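Local coordinates for protein serpin-ZX (Arabidopsis thaliana, PDB 3LE2) that inhibits metacaspase-9 through cleavage of its reactive centre loop and covalent trapping, and limits the activity of the protease RD21A, at residues 135-138 with 139-143. Residues are numbered along the deposited sequence; the frame is centred on the assembly and turned at random.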
ATOM      1  N   GLU A 135      10.052 -24.981  -9.738  1.00 28.62           N
ATOM      2  CA  GLU A 135      11.350 -24.399  -9.384  1.00 34.19           C
ATOM      3  C   GLU A 135      11.360 -22.888  -9.527  1.00 33.32           C
ATOM      4  O   GLU A 135      12.009 -22.188  -8.737  1.00 39.25           O
ATOM      5  CB  GLU A 135      12.485 -24.968 -10.236  1.00 31.32           C
ATOM      6  CG  GLU A 135      12.633 -26.473 -10.166  1.00 42.82           C
ATOM      7  CD  GLU A 135      12.833 -26.991  -8.747  1.00 45.25           C
ATOM      8  OE1 GLU A 135      13.383 -26.256  -7.884  1.00 44.44           O
ATOM      9  OE2 GLU A 135      12.441 -28.151  -8.508  1.00 39.99           O
ATOM     10  N   VAL A 136      10.677 -22.382 -10.554  1.00 28.50           N
ATOM     11  CA  VAL A 136      10.646 -20.937 -10.803  1.00 29.31           C
ATOM     12  C   VAL A 136       9.991 -20.208  -9.632  1.00 20.46           C
ATOM     13  O   VAL A 136      10.505 -19.212  -9.148  1.00 27.87           O
ATOM     14  CB  VAL A 136       9.913 -20.584 -12.121  1.00 35.72           C
ATOM     15  CG1 VAL A 136       9.976 -19.075 -12.383  1.00 24.16           C
ATOM     16  CG2 VAL A 136      10.503 -21.376 -13.305  1.00 29.35           C
ATOM     17  N   ILE A 137       8.870 -20.737  -9.158  1.00 25.62           N
ATOM     18  CA  ILE A 137       8.207 -20.202  -7.967  1.00 26.40           C
ATOM     19  C   ILE A 137       9.177 -20.053  -6.789  1.00 27.35           C
ATOM     20  O   ILE A 137       9.249 -18.992  -6.168  1.00 26.70           O
ATOM     21  CB  ILE A 137       7.014 -21.092  -7.547  1.00 25.63           C
ATOM     22  CG1 ILE A 137       5.977 -21.148  -8.671  1.00 26.76           C
ATOM     23  CG2 ILE A 137       6.398 -20.596  -6.232  1.00 27.02           C
ATOM     24  CD1 ILE A 137       4.868 -22.151  -8.434  1.00 30.12           C
ATOM     25  N   ALA A 138       9.934 -21.109  -6.487  1.00 28.08           N
ATOM     26  CA  ALA A 138      10.877 -21.045  -5.370  1.00 30.13           C
ATOM     27  C   ALA A 138      11.972 -20.036  -5.650  1.00 25.51           C
ATOM     28  O   ALA A 138      12.383 -19.282  -4.757  1.00 29.80           O
ATOM     29  CB  ALA A 138      11.483 -22.421  -5.064  1.00 24.22           C
ATOM     30  N   GLU A 139      12.440 -20.028  -6.895  1.00 26.09           N
ATOM     31  CA  GLU A 139      13.489 -19.103  -7.316  1.00 35.72           C
ATOM     32  C   GLU A 139      13.058 -17.643  -7.141  1.00 32.17           C
ATOM     33  O   GLU A 139      13.820 -16.820  -6.629  1.00 34.05           O
ATOM     34  CB  GLU A 139      13.900 -19.385  -8.768  1.00 44.69           C
ATOM     35  CG  GLU A 139      14.856 -18.350  -9.369  1.00 60.68           C
ATOM     36  CD  GLU A 139      15.260 -18.667 -10.809  1.00 80.88           C
ATOM     37  OE1 GLU A 139      14.407 -19.155 -11.588  1.00 60.72           O
ATOM     38  OE2 GLU A 139      16.435 -18.417 -11.164  1.00 92.43           O
ATOM     39  N   VAL A 140      11.835 -17.331  -7.568  1.00 27.13           N
ATOM     40  CA  VAL A 140      11.306 -15.969  -7.441  1.00 31.56           C
ATOM     41  C   VAL A 140      11.161 -15.614  -5.965  1.00 28.86           C
ATOM     42  O   VAL A 140      11.510 -14.508  -5.533  1.00 27.00           O
ATOM     43  CB  VAL A 140       9.950 -15.808  -8.168  1.00 32.51           C
ATOM     44  CG1 VAL A 140       9.364 -14.442  -7.915  1.00 27.98           C
ATOM     45  CG2 VAL A 140      10.103 -16.049  -9.673  1.00 27.35           C
ATOM     46  N   ASN A 141      10.673 -16.569  -5.181  1.00 28.64           N
ATOM     47  CA  ASN A 141      10.573 -16.350  -3.743  1.00 32.50           C
ATOM     48  C   ASN A 141      11.924 -16.105  -3.064  1.00 31.54           C
ATOM     49  O   ASN A 141      12.053 -15.190  -2.258  1.00 30.84           O
ATOM     50  CB  ASN A 141       9.770 -17.460  -3.063  1.00 26.25           C
ATOM     51  CG  ASN A 141       8.285 -17.265  -3.248  1.00 32.08           C
ATOM     52  OD1 ASN A 141       7.841 -16.159  -3.533  1.00 30.29           O
ATOM     53  ND2 ASN A 141       7.511 -18.331  -3.115  1.00 35.08           N
ATOM     54  N   SER A 142      12.927 -16.904  -3.410  1.00 26.01           N
ATOM     55  CA  SER A 142      14.263 -16.725  -2.851  1.00 30.77           C
ATOM     56  C   SER A 142      14.814 -15.364  -3.248  1.00 35.57           C
ATOM     57  O   SER A 142      15.424 -14.657  -2.441  1.00 34.55           O
ATOM     58  CB  SER A 142      15.216 -17.837  -3.339  1.00 30.72           C
ATOM     59  OG  SER A 142      14.879 -19.103  -2.781  1.00 32.01           O
ATOM     60  N   TRP A 143      14.604 -15.010  -4.509  1.00 31.77           N
ATOM     61  CA  TRP A 143      15.007 -13.705  -5.006  1.00 37.63           C
ATOM     62  C   TRP A 143      14.385 -12.544  -4.206  1.00 36.36           C
ATOM     63  O   TRP A 143      15.084 -11.622  -3.789  1.00 41.01           O
ATOM     64  CB  TRP A 143      14.653 -13.584  -6.487  1.00 34.93           C
ATOM     65  CG  TRP A 143      14.839 -12.206  -7.007  1.00 48.02           C
ATOM     66  CD1 TRP A 143      15.985 -11.668  -7.532  1.00 41.68           C
ATOM     67  CD2 TRP A 143      13.857 -11.166  -7.036  1.00 37.87           C
ATOM     68  NE1 TRP A 143      15.768 -10.366  -7.894  1.00 38.20           N
ATOM     69  CE2 TRP A 143      14.469 -10.033  -7.605  1.00 42.25           C
ATOM     70  CE3 TRP A 143      12.514 -11.090  -6.654  1.00 41.93           C
ATOM     71  CZ2 TRP A 143      13.787  -8.834  -7.793  1.00 41.71           C
ATOM     72  CZ3 TRP A 143      11.836  -9.901  -6.838  1.00 42.39           C
ATOM     73  CH2 TRP A 143      12.474  -8.788  -7.404  1.00 40.49           C
TER
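Glu135 and Glu139 meet through the backbone, one helical turn apart. The N of Glu139 donates to the O of Glu135 over 2.9 Å. Three more bonds of the same i to i+4 kind follow. The N of Val140 lies 2.8 Å from the O of Val136, the straightest of the four, with an N-H...O angle of 164°. Asn141 N reaches Ile137 O at 3.0 Å, and Ser142 N reaches Ala138 O at 2.8 Å. A fifth such bond runs from Trp143 N to Glu139 O. The segments are thus successive turns of one regular alpha helix, 129-147.

On the buried side, Val136 and Val140 pack against each other. Their side chains cross at a slant, with CG1 of Val136 4.1 Å from CG2 of Val140. In Val140, CG2 sits beside the backbone N and anti to the carbonyl carbon. That places it over Val136 O, 3.2 Å away.

The helix fits helix F of the serpin fold, which lies across central beta-sheet A. Strands 93-103 and 123-127 belong to that sheet. Val136 touches Ala127 of strand 123-127, and Val140 touches Trp101 of strand 93-103. The rings of Trp143 and Trp101 form a T-shaped (edge-to-face) pair. The region lies away from the reactive centre loop.

Ile137 and Asn141 run side by side and point the same way. CG2 of Ile137 is 4.0 Å from ND2 of Asn141. CG of Asn141 lies beside the backbone N (chi1 -79°), near Ile137 O. Asn141 OD1 accepts a hydrogen bond from the N of Leu156, tying the helix to the following loop. ND2 too is hydrogen-bonded outside the segments. Ile137 and Val140 side chains also touch Leu156. On the exposed side, Ser142 OG lies 3.2 Å from Ala138 O.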